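Local coordinates for beta-galactosidase (Trichoderma reesei, PDB 3OGV), which probably hydrolyses terminal non-reducing beta-D-galactose residues in beta-D-galactosides, as a family 35 glycoside hydrolase, at residues Leu112-Pro117 with Leu174-Asn179; Tyr235-Tyr240 with Phe274-Phe279; Ala721-Gln726 with Leu770-Arg775. All coordinates share one frame; numbering follows the deposited sequence.

Contact 1: Leu112-Pro117 with Leu174-Asn179; sequences LARPGP and LYQPEN. With PTQ (2-phenylethyl 1-thio-beta-D-galactopyranoside), chain E.
R114 and Q176 meet at the C-terminal ends of two neighbouring parallel strands of the TIM barrel, where this fold carries its active site. R114 NH1 donates to Q176 OE1 over 2.9 Å along a nearly straight line, and the oxygen lies in the guanidinium plane while the amide plane stands almost perpendicular to it, 89° away. R114 gets there by a bend at chi3 (-58°), and its guanidinium also forms salt bridges with E46 and E278. The amide nitrogen of Q176 serves its own segment: NE2 gives bonds to N179 OD1 (3.0 Å) and to E178 O. This grip fixes the rotation of the N179 amide, whose OD1 is also bonded by Y76 and N215, and leaves ND2 to donate to O2 of the bound thiogalactoside at 2.9 Å.

Behind this polar layer the strands pair in register, A113 N to L174 O at 3.0 Å and Q176 N to A113 O at 2.8 Å. P115 lays its CD over one face of the Y175 ring, a CH-pi contact of 4.1 Å to the centroid. Beyond it, one water is held by both Y175 OH and G116 O, the latter at 2.9 Å.

Contact 2: Tyr235-Tyr240 with Phe274-Phe279; sequences YGHDGY and FSLVEF. With PTQ (2-phenylethyl 1-thio-beta-D-galactopyranoside), chain E.
Y240 and E278 cross at the sugar-binding end of a beta-alpha-beta unit of the TIM barrel, in which helix 261-268 links the parallel strands 236-239 and 275-280. Y240 OH donates to E278 OE1 over 2.7 Å, reaching the anti side of a carboxylate turned 80° from the phenol ring. The other oxygen, OE2, accepts from O2 of the bound thiogalactoside at 2.8 Å and from N215 ND2, so the two oxygens of this galactose-binding glutamate are held by different partners. D238 runs alongside E278, pointing the same way, with the carboxylate planes 24° apart and D238 OD1 4.4 Å from E278 OE2.

H237 and L276 lie together on the face away from D238, with L276 CD2 over the imidazole face, 3.4 Å from H237 CE1. A chi1 of 72° places the ring between its own backbone N and carbonyl carbon, where ND1 donates to D238 O. H237 NE2 meets the F274 ring at its edge, and the rings of H237 and W261, from the linking helix, meet edge-to-face. Between the backbones, G239 N donates to E278 O at 2.9 Å.

Contact 3: Ala721-Gln726 with Leu770-Arg775; sequences ARTARQ and LVRGRR
L770 and A721 form the apolar centre of a contact between two loops at one end of an all-beta domain, one of them carrying a type II turn from V771 to R774. The CB atoms of A721 and L770 are 3.8 Å apart, and both side chains rest on Y776. With its CG beside the backbone N (chi1 -49°), L770 sends CD1 across the chain of Q726, 3.8 Å from Q726 CG; the two side chains cross at about a right angle. Its backbone is tied down too, L770 N donating to A724 O on a lone pair over 2.8 Å.

The turn holds A721 through both polar atoms of its backbone. Its N donates to R774 O, and its O accepts from G773 N in an almost straight bond, both at 2.9 Å. G773 has a phi of 94°, a conformation in which a side chain would press on the preceding carbonyl oxygen.

R772, third in buried surface, bends at chi3 to bring R722 O over one face of its guanidinium, toward the rim, without a hydrogen bond. The first loop is braced from within by Q726 OE1, which accepts from both R722 N, at 2.7 Å, and T723 N.

How the contacts relate
Contacts 1 and 2 show how a barrel brings residues distant in sequence onto one ligand. They follow one another along the chain within the same family 35 range, share the same curled sheet, and have centres about 14 Å apart. They join where R114 of contact 1 meets E278 of contact 2 and where V277 packs against R114 and Q176. N179 and E278 both bond O2 of the ligand. Contact 3 comes last in sequence and belongs to a separate all-beta domain, its centre about 58 Å from that of contact 1 and 63 Å from that of contact 2. It joins loops at the periphery, remote from the sugar site.

Contact 1: Leu112-Pro117 with Leu174-Asn179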
loop_
_atom_site.group_PDB
_atom_site.type_symbol
_atom_site.label_atom_id
_atom_site.label_comp_id
_atom_site.label_asym_id
_atom_site.label_seq_id
_atom_site.Cartn_x
_atom_site.Cartn_y
_atom_site.Cartn_z
ATOM N N LEU A 112 1.662 14.138 1.373
ATOM C CA LEU A 112 2.625 14.288 0.286
ATOM C C LEU A 112 1.912 13.772 -0.998
ATOM O O LEU A 112 1.611 12.555 -1.058
ATOM C CB LEU A 112 3.874 13.451 0.610
ATOM C CG LEU A 112 4.777 13.062 -0.617
ATOM C CD1 LEU A 112 5.167 14.265 -1.466
ATOM C CD2 LEU A 112 6.063 12.397 -0.060
ATOM N N ALA A 113 1.612 14.695 -1.896
ATOM C CA ALA A 113 0.876 14.297 -3.143
ATOM C C ALA A 113 1.848 13.935 -4.254
ATOM O O ALA A 113 2.828 14.724 -4.501
ATOM C CB ALA A 113 0.088 15.504 -3.572
ATOM N N ARG A 114 1.625 12.809 -4.890
ATOM C CA ARG A 114 2.562 12.283 -5.899
ATOM C C ARG A 114 1.707 11.937 -7.155
ATOM O O ARG A 114 1.403 10.728 -7.364
ATOM C CB ARG A 114 3.382 11.078 -5.395
ATOM C CG ARG A 114 3.916 11.361 -3.943
ATOM C CD ARG A 114 5.052 10.481 -3.568
ATOM N NE ARG A 114 4.803 9.048 -3.623
ATOM C CZ ARG A 114 5.696 8.124 -3.875
ATOM N NH1 ARG A 114 6.914 8.369 -4.379
ATOM N NH2 ARG A 114 5.382 6.806 -3.739
ATOM N N PRO A 115 1.321 12.924 -7.968
ATOM C CA PRO A 115 0.362 12.646 -9.060
ATOM C C PRO A 115 1.017 12.139 -10.349
ATOM O O PRO A 115 0.237 11.983 -11.343
ATOM C CB PRO A 115 -0.387 13.986 -9.218
ATOM C CG PRO A 115 0.678 14.992 -8.920
ATOM C CD PRO A 115 1.517 14.362 -7.771
ATOM N N GLY A 116 2.324 11.984 -10.406
ATOM C CA GLY A 116 2.951 11.506 -11.645
ATOM C C GLY A 116 3.346 12.688 -12.518
ATOM O O GLY A 116 3.959 13.654 -12.093
ATOM N N PRO A 117 3.017 12.673 -13.855
ATOM C CA PRO A 117 2.095 11.752 -14.528
ATOM C C PRO A 117 2.471 10.326 -14.474
ATOM O O PRO A 117 1.560 9.463 -14.432
ATOM C CB PRO A 117 2.108 12.298 -15.983
ATOM C CG PRO A 117 2.527 13.601 -15.958
ATOM C CD PRO A 117 3.389 13.833 -14.739
ATOM N N LEU A 174 3.521 18.781 0.689
ATOM C CA LEU A 174 4.651 18.511 -0.202
ATOM C C LEU A 174 4.084 17.938 -1.487
ATOM O O LEU A 174 2.990 17.319 -1.465
ATOM C CB LEU A 174 5.598 17.453 0.419
ATOM C CG LEU A 174 6.354 17.931 1.685
ATOM C CD1 LEU A 174 7.014 16.679 2.292
ATOM C CD2 LEU A 174 7.482 19.027 1.277
ATOM N N TYR A 175 4.810 18.133 -2.594
ATOM C CA TYR A 175 4.353 17.601 -3.897
ATOM C C TYR A 175 5.549 16.979 -4.593
ATOM O O TYR A 175 6.677 17.554 -4.633
ATOM C CB TYR A 175 3.859 18.782 -4.703
ATOM C CG TYR A 175 3.278 18.444 -6.098
ATOM C CD1 TYR A 175 4.133 18.208 -7.194
ATOM C CD2 TYR A 175 1.898 18.515 -6.285
ATOM C CE1 TYR A 175 3.637 17.923 -8.507
ATOM C CE2 TYR A 175 1.404 18.305 -7.619
ATOM C CZ TYR A 175 2.284 18.020 -8.614
ATOM O OH TYR A 175 1.721 17.813 -9.913
ATOM N N GLN A 176 5.388 15.763 -5.153
ATOM C CA GLN A 176 6.464 15.079 -5.915
ATOM C C GLN A 176 6.110 15.133 -7.399
ATOM O O GLN A 176 5.077 14.624 -7.796
ATOM C CB GLN A 176 6.576 13.595 -5.531
ATOM C CG GLN A 176 7.643 12.893 -6.389
ATOM C CD GLN A 176 7.636 11.418 -6.062
ATOM O OE1 GLN A 176 8.022 10.995 -4.973
ATOM N NE2 GLN A 176 7.188 10.572 -7.019
ATOM N N PRO A 177 6.966 15.770 -8.236
ATOM C CA PRO A 177 6.733 15.689 -9.751
ATOM C C PRO A 177 7.451 14.466 -10.271
ATOM O O PRO A 177 8.554 14.104 -9.827
ATOM C CB PRO A 177 7.471 16.943 -10.232
ATOM C CG PRO A 177 8.676 17.168 -9.151
ATOM C CD PRO A 177 8.142 16.572 -7.839
ATOM N N GLU A 178 6.795 13.807 -11.257
ATOM C CA GLU A 178 7.422 12.646 -11.892
ATOM C C GLU A 178 7.615 11.460 -10.858
ATOM O O GLU A 178 6.953 11.513 -9.783
ATOM C CB GLU A 178 8.837 13.036 -12.578
ATOM C CG GLU A 178 8.895 12.796 -14.132
ATOM C CD GLU A 178 9.039 11.379 -14.517
ATOM O OE1 GLU A 178 9.510 10.503 -13.749
ATOM O OE2 GLU A 178 8.872 11.061 -15.767
ATOM N N ASN A 179 8.444 10.504 -11.154
ATOM C CA ASN A 179 8.669 9.368 -10.232
ATOM C C ASN A 179 9.928 8.678 -10.515
ATOM O O ASN A 179 10.062 8.064 -11.603
ATOM C CB ASN A 179 7.451 8.392 -10.269
ATOM C CG ASN A 179 7.599 7.377 -9.160
ATOM O OD1 ASN A 179 7.337 7.736 -7.991
ATOM N ND2 ASN A 179 8.043 6.183 -9.449
HETATM C C1 PTQ E . 9.703 2.405 -6.634
HETATM O O1 PTQ E . 9.494 0.970 -6.603
HETATM S S1 PTQ E . 11.257 2.654 -7.590
HETATM C C2 PTQ E . 8.598 3.167 -7.282
HETATM O O2 PTQ E . 8.784 4.553 -7.210
HETATM C C3 PTQ E . 7.210 2.779 -6.769
HETATM O O3 PTQ E . 6.219 3.331 -7.584
HETATM C C4 PTQ E . 7.088 1.272 -6.646
HETATM O O4 PTQ E . 7.051 0.771 -8.021
HETATM C C5 PTQ E . 8.200 0.620 -5.905
HETATM O O5 PTQ E . 7.090 -1.340 -5.206
HETATM C C6 PTQ E . 8.338 -0.866 -5.848
HETATM C C7 PTQ E . 12.453 1.771 -6.558
HETATM C C8 PTQ E . 13.779 1.554 -7.239
HETATM C C9 PTQ E . 14.717 0.792 -6.391
HETATM C C10 PTQ E . 14.739 -0.597 -6.459
HETATM C C11 PTQ E . 15.605 -1.291 -5.587
HETATM C C12 PTQ E . 16.407 -0.574 -4.672
HETATM C C13 PTQ E . 16.317 0.796 -4.623
HETATM C C14 PTQ E . 15.468 1.460 -5.413
HETATM O O HOH W 1 4.462 12.095 -8.608
HETATM O O HOH W 2 3.464 16.475 -11.591
#

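Contact 2: Tyr235-Tyr240 with Phe274-Phe279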
loop_
_atom_site.group_PDB
_atom_site.type_symbol
_atom_site.label_atom_id
_atom_site.label_comp_id
_atom_site.label_asym_id
_atom_site.label_seq_id
_atom_site.Cartn_x
_atom_site.Cartn_y
_atom_site.Cartn_z
ATOM N N TYR A 235 15.900 17.263 -1.997
ATOM C CA TYR A 235 16.334 16.054 -2.689
ATOM C C TYR A 235 15.914 14.824 -1.870
ATOM O O TYR A 235 16.250 14.747 -0.660
ATOM C CB TYR A 235 17.897 16.047 -2.846
ATOM C CG TYR A 235 18.417 14.779 -3.462
ATOM C CD1 TYR A 235 18.202 14.576 -4.839
ATOM C CD2 TYR A 235 19.101 13.843 -2.712
ATOM C CE1 TYR A 235 18.639 13.365 -5.416
ATOM C CE2 TYR A 235 19.539 12.649 -3.257
ATOM C CZ TYR A 235 19.308 12.431 -4.678
ATOM O OH TYR A 235 19.783 11.251 -5.198
ATOM N N GLY A 236 15.242 13.872 -2.475
ATOM C CA GLY A 236 14.789 12.680 -1.819
ATOM C C GLY A 236 15.316 11.474 -2.519
ATOM O O GLY A 236 15.479 11.515 -3.804
ATOM N N HIS A 237 15.517 10.318 -1.850
ATOM C CA HIS A 237 15.815 9.112 -2.530
ATOM C C HIS A 237 15.107 7.933 -1.871
ATOM O O HIS A 237 14.438 8.112 -0.812
ATOM C CB HIS A 237 17.316 8.865 -2.781
ATOM C CG HIS A 237 18.126 8.510 -1.549
ATOM N ND1 HIS A 237 18.193 7.215 -1.034
ATOM C CD2 HIS A 237 18.999 9.269 -0.817
ATOM C CE1 HIS A 237 19.045 7.224 0.013
ATOM N NE2 HIS A 237 19.538 8.456 0.169
ATOM N N ASP A 238 15.318 6.752 -2.437
ATOM C CA ASP A 238 14.535 5.573 -2.009
ATOM C C ASP A 238 15.473 4.566 -1.372
ATOM O O ASP A 238 16.709 4.666 -1.430
ATOM C CB ASP A 238 13.886 4.936 -3.280
ATOM C CG ASP A 238 13.020 5.914 -3.996
ATOM O OD1 ASP A 238 12.473 6.859 -3.431
ATOM O OD2 ASP A 238 13.113 5.796 -5.323
ATOM N N GLY A 239 14.879 3.491 -0.796
ATOM C CA GLY A 239 15.628 2.399 -0.296
ATOM C C GLY A 239 14.785 1.136 -0.245
ATOM O O GLY A 239 13.791 1.140 0.441
ATOM N N TYR A 240 15.253 0.099 -0.933
ATOM C CA TYR A 240 14.615 -1.212 -0.850
ATOM C C TYR A 240 15.726 -2.234 -0.693
ATOM O O TYR A 240 16.066 -3.014 -1.608
ATOM C CB TYR A 240 13.738 -1.498 -2.093
ATOM C CG TYR A 240 12.545 -0.615 -2.189
ATOM C CD1 TYR A 240 12.597 0.605 -2.846
ATOM C CD2 TYR A 240 11.353 -0.970 -1.563
ATOM C CE1 TYR A 240 11.462 1.426 -2.947
ATOM C CE2 TYR A 240 10.186 -0.203 -1.725
ATOM C CZ TYR A 240 10.272 1.031 -2.387
ATOM O OH TYR A 240 9.112 1.772 -2.493
ATOM N N PHE A 274 17.648 15.239 5.239
ATOM C CA PHE A 274 17.823 13.875 4.722
ATOM C C PHE A 274 16.450 13.184 4.613
ATOM O O PHE A 274 15.734 13.050 5.614
ATOM C CB PHE A 274 18.811 13.091 5.543
ATOM C CG PHE A 274 18.978 11.654 5.107
ATOM C CD1 PHE A 274 19.029 11.343 3.732
ATOM C CD2 PHE A 274 19.012 10.594 6.052
ATOM C CE1 PHE A 274 19.156 10.010 3.331
ATOM C CE2 PHE A 274 19.076 9.261 5.679
ATOM C CZ PHE A 274 19.163 8.954 4.295
ATOM N N SER A 275 16.101 12.803 3.361
ATOM C CA SER A 275 14.745 12.408 3.069
ATOM C C SER A 275 14.749 11.064 2.342
ATOM O O SER A 275 15.351 10.906 1.257
ATOM C CB SER A 275 14.076 13.445 2.181
ATOM O OG SER A 275 13.993 14.686 2.821
ATOM N N LEU A 276 14.037 10.052 2.888
ATOM C CA LEU A 276 13.812 8.772 2.257
ATOM C C LEU A 276 12.353 8.800 1.899
ATOM O O LEU A 276 11.415 8.543 2.707
ATOM C CB LEU A 276 14.182 7.627 3.224
ATOM C CG LEU A 276 15.649 7.503 3.496
ATOM C CD1 LEU A 276 15.865 6.449 4.633
ATOM C CD2 LEU A 276 16.445 7.088 2.214
ATOM N N VAL A 277 12.056 9.136 0.608
ATOM C CA VAL A 277 10.731 9.401 0.151
ATOM C C VAL A 277 10.021 8.033 -0.138
ATOM O O VAL A 277 8.773 8.037 -0.066
ATOM C CB VAL A 277 10.753 10.303 -1.111
ATOM C CG1 VAL A 277 9.316 10.457 -1.739
ATOM C CG2 VAL A 277 11.214 11.646 -0.596
ATOM N N GLU A 278 10.751 6.956 -0.364
ATOM C CA GLU A 278 10.146 5.614 -0.285
ATOM C C GLU A 278 11.156 4.780 0.412
ATOM O O GLU A 278 12.331 4.632 -0.018
ATOM C CB GLU A 278 9.867 4.994 -1.660
ATOM C CG GLU A 278 8.916 5.779 -2.487
ATOM C CD GLU A 278 8.849 5.135 -3.881
ATOM O OE1 GLU A 278 9.028 3.944 -4.028
ATOM O OE2 GLU A 278 8.408 5.869 -4.773
ATOM N N PHE A 279 10.759 4.097 1.502
ATOM C CA PHE A 279 11.639 3.125 2.102
ATOM C C PHE A 279 10.818 1.829 2.343
ATOM O O PHE A 279 9.625 1.902 2.746
ATOM C CB PHE A 279 12.237 3.602 3.478
ATOM C CG PHE A 279 13.378 2.700 3.925
ATOM C CD1 PHE A 279 14.631 2.792 3.378
ATOM C CD2 PHE A 279 13.112 1.644 4.815
ATOM C CE1 PHE A 279 15.629 1.942 3.761
ATOM C CE2 PHE A 279 14.033 0.758 5.180
ATOM C CZ PHE A 279 15.307 0.863 4.654
HETATM C C1 PTQ E . 9.703 2.405 -6.634
HETATM O O1 PTQ E . 9.494 0.970 -6.603
HETATM S S1 PTQ E . 11.257 2.654 -7.590
HETATM C C2 PTQ E . 8.598 3.167 -7.282
HETATM O O2 PTQ E . 8.784 4.553 -7.210
HETATM C C3 PTQ E . 7.210 2.779 -6.769
HETATM O O3 PTQ E . 6.219 3.331 -7.584
HETATM C C4 PTQ E . 7.088 1.272 -6.646
HETATM O O4 PTQ E . 7.051 0.771 -8.021
HETATM C C5 PTQ E . 8.200 0.620 -5.905
HETATM O O5 PTQ E . 7.090 -1.340 -5.206
HETATM C C6 PTQ E . 8.338 -0.866 -5.848
HETATM C C7 PTQ E . 12.453 1.771 -6.558
HETATM C C8 PTQ E . 13.779 1.554 -7.239
HETATM C C9 PTQ E . 14.717 0.792 -6.391
HETATM C C10 PTQ E . 14.739 -0.597 -6.459
HETATM C C11 PTQ E . 15.605 -1.291 -5.587
HETATM C C12 PTQ E . 16.407 -0.574 -4.672
HETATM C C13 PTQ E . 16.317 0.796 -4.623
HETATM C C14 PTQ E . 15.468 1.460 -5.413
HETATM O O HOH W 3 17.554 12.668 0.794
#

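Contact 3: Ala721-Gln726 with Leu770-Arg775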
loop_
_atom_site.group_PDB
_atom_site.type_symbol
_atom_site.label_atom_id
_atom_site.label_comp_id
_atom_site.label_asym_id
_atom_site.label_seq_id
_atom_site.Cartn_x
_atom_site.Cartn_y
_atom_site.Cartn_z
ATOM N N ALA A 721 -11.012 -20.913 -47.532
ATOM C CA ALA A 721 -10.098 -22.029 -47.583
ATOM C C ALA A 721 -9.562 -22.251 -49.050
ATOM O O ALA A 721 -10.395 -22.317 -49.981
ATOM C CB ALA A 721 -10.820 -23.316 -47.099
ATOM N N ARG A 722 -8.267 -22.388 -49.172
ATOM C CA ARG A 722 -7.684 -22.654 -50.511
ATOM C C ARG A 722 -7.360 -24.097 -50.675
ATOM O O ARG A 722 -7.384 -24.634 -51.813
ATOM C CB ARG A 722 -6.452 -21.772 -50.651
ATOM C CG ARG A 722 -6.871 -20.303 -50.837
ATOM C CD ARG A 722 -6.049 -19.574 -51.971
ATOM N NE ARG A 722 -5.591 -18.227 -51.599
ATOM C CZ ARG A 722 -4.311 -17.897 -51.685
ATOM N NH1 ARG A 722 -3.464 -18.793 -52.135
ATOM N NH2 ARG A 722 -3.886 -16.690 -51.384
ATOM N N THR A 723 -6.937 -24.780 -49.615
ATOM C CA THR A 723 -6.702 -26.207 -49.622
ATOM C C THR A 723 -7.403 -26.834 -48.389
ATOM O O THR A 723 -7.831 -26.120 -47.461
ATOM C CB THR A 723 -5.194 -26.578 -49.598
ATOM O OG1 THR A 723 -4.568 -25.968 -48.479
ATOM C CG2 THR A 723 -4.475 -26.092 -50.850
ATOM N N ALA A 724 -7.582 -28.153 -48.403
ATOM C CA ALA A 724 -8.330 -28.829 -47.345
ATOM C C ALA A 724 -7.543 -28.767 -46.027
ATOM O O ALA A 724 -8.179 -28.828 -44.981
ATOM C CB ALA A 724 -8.583 -30.304 -47.747
ATOM N N ARG A 725 -6.227 -28.700 -46.054
ATOM C CA ARG A 725 -5.426 -28.557 -44.855
ATOM C C ARG A 725 -4.620 -27.267 -45.012
ATOM O O ARG A 725 -3.937 -27.048 -46.051
ATOM C CB ARG A 725 -4.452 -29.731 -44.723
ATOM C CG ARG A 725 -3.633 -29.615 -43.428
ATOM C CD ARG A 725 -2.911 -30.912 -43.104
ATOM N NE ARG A 725 -3.843 -31.972 -42.621
ATOM C CZ ARG A 725 -3.486 -33.209 -42.250
ATOM N NH1 ARG A 725 -2.219 -33.594 -42.330
ATOM N NH2 ARG A 725 -4.458 -34.095 -41.821
ATOM N N GLN A 726 -4.594 -26.480 -43.923
ATOM C CA GLN A 726 -3.807 -25.250 -43.916
ATOM C C GLN A 726 -3.115 -25.131 -42.589
ATOM O O GLN A 726 -3.498 -25.810 -41.654
ATOM C CB GLN A 726 -4.692 -24.037 -44.141
ATOM C CG GLN A 726 -5.367 -24.152 -45.543
ATOM C CD GLN A 726 -6.110 -22.937 -45.970
ATOM O OE1 GLN A 726 -6.509 -22.801 -47.136
ATOM N NE2 GLN A 726 -6.325 -21.975 -45.044
ATOM N N LEU A 770 -10.911 -28.794 -44.230
ATOM C CA LEU A 770 -11.646 -27.626 -44.728
ATOM C C LEU A 770 -12.272 -27.864 -46.109
ATOM O O LEU A 770 -11.652 -28.591 -46.887
ATOM C CB LEU A 770 -10.675 -26.412 -44.864
ATOM C CG LEU A 770 -9.811 -26.145 -43.632
ATOM C CD1 LEU A 770 -8.780 -24.982 -44.006
ATOM C CD2 LEU A 770 -10.660 -25.755 -42.438
ATOM N N VAL A 771 -13.397 -27.211 -46.335
ATOM C CA VAL A 771 -14.048 -27.300 -47.685
ATOM C C VAL A 771 -13.459 -26.118 -48.507
ATOM O O VAL A 771 -13.725 -24.898 -48.213
ATOM C CB VAL A 771 -15.548 -27.151 -47.527
ATOM C CG1 VAL A 771 -16.281 -27.149 -48.922
ATOM C CG2 VAL A 771 -16.145 -28.281 -46.668
ATOM N N ARG A 772 -12.782 -26.466 -49.609
ATOM C CA ARG A 772 -12.164 -25.393 -50.419
ATOM C C ARG A 772 -13.256 -24.485 -50.925
ATOM O O ARG A 772 -14.362 -24.877 -51.400
ATOM C CB ARG A 772 -11.494 -26.088 -51.676
ATOM C CG ARG A 772 -10.230 -26.913 -51.294
ATOM C CD ARG A 772 -9.359 -27.435 -52.420
ATOM N NE ARG A 772 -9.410 -26.609 -53.594
ATOM C CZ ARG A 772 -8.395 -26.430 -54.451
ATOM N NH1 ARG A 772 -7.168 -26.902 -54.204
ATOM N NH2 ARG A 772 -8.603 -25.690 -55.527
ATOM N N GLY A 773 -12.961 -23.180 -50.874
ATOM C CA GLY A 773 -13.921 -22.191 -51.337
ATOM C C GLY A 773 -14.824 -21.598 -50.311
ATOM O O GLY A 773 -15.515 -20.641 -50.540
ATOM N N ARG A 774 -14.925 -22.328 -49.140
ATOM C CA ARG A 774 -15.802 -21.913 -48.090
ATOM C C ARG A 774 -15.069 -20.871 -47.149
ATOM O O ARG A 774 -13.881 -20.992 -46.976
ATOM C CB ARG A 774 -16.240 -23.190 -47.306
ATOM C CG ARG A 774 -17.294 -22.858 -46.382
ATOM C CD ARG A 774 -17.811 -24.179 -45.677
ATOM N NE ARG A 774 -18.595 -25.055 -46.586
ATOM C CZ ARG A 774 -19.302 -26.131 -46.082
ATOM N NH1 ARG A 774 -19.254 -26.453 -44.785
ATOM N NH2 ARG A 774 -20.028 -26.867 -46.881
ATOM N N ARG A 775 -15.856 -19.984 -46.647
ATOM C CA ARG A 775 -15.342 -18.972 -45.626
ATOM C C ARG A 775 -15.415 -19.556 -44.235
ATOM O O ARG A 775 -16.396 -20.253 -43.874
ATOM C CB ARG A 775 -16.226 -17.733 -45.643
ATOM C CG ARG A 775 -15.686 -16.667 -44.559
ATOM C CD ARG A 775 -16.455 -15.359 -44.713
ATOM N NE ARG A 775 -16.017 -14.679 -45.943
ATOM C CZ ARG A 775 -16.542 -13.565 -46.421
ATOM N NH1 ARG A 775 -17.482 -12.924 -45.758
ATOM N NH2 ARG A 775 -16.102 -13.108 -47.575
#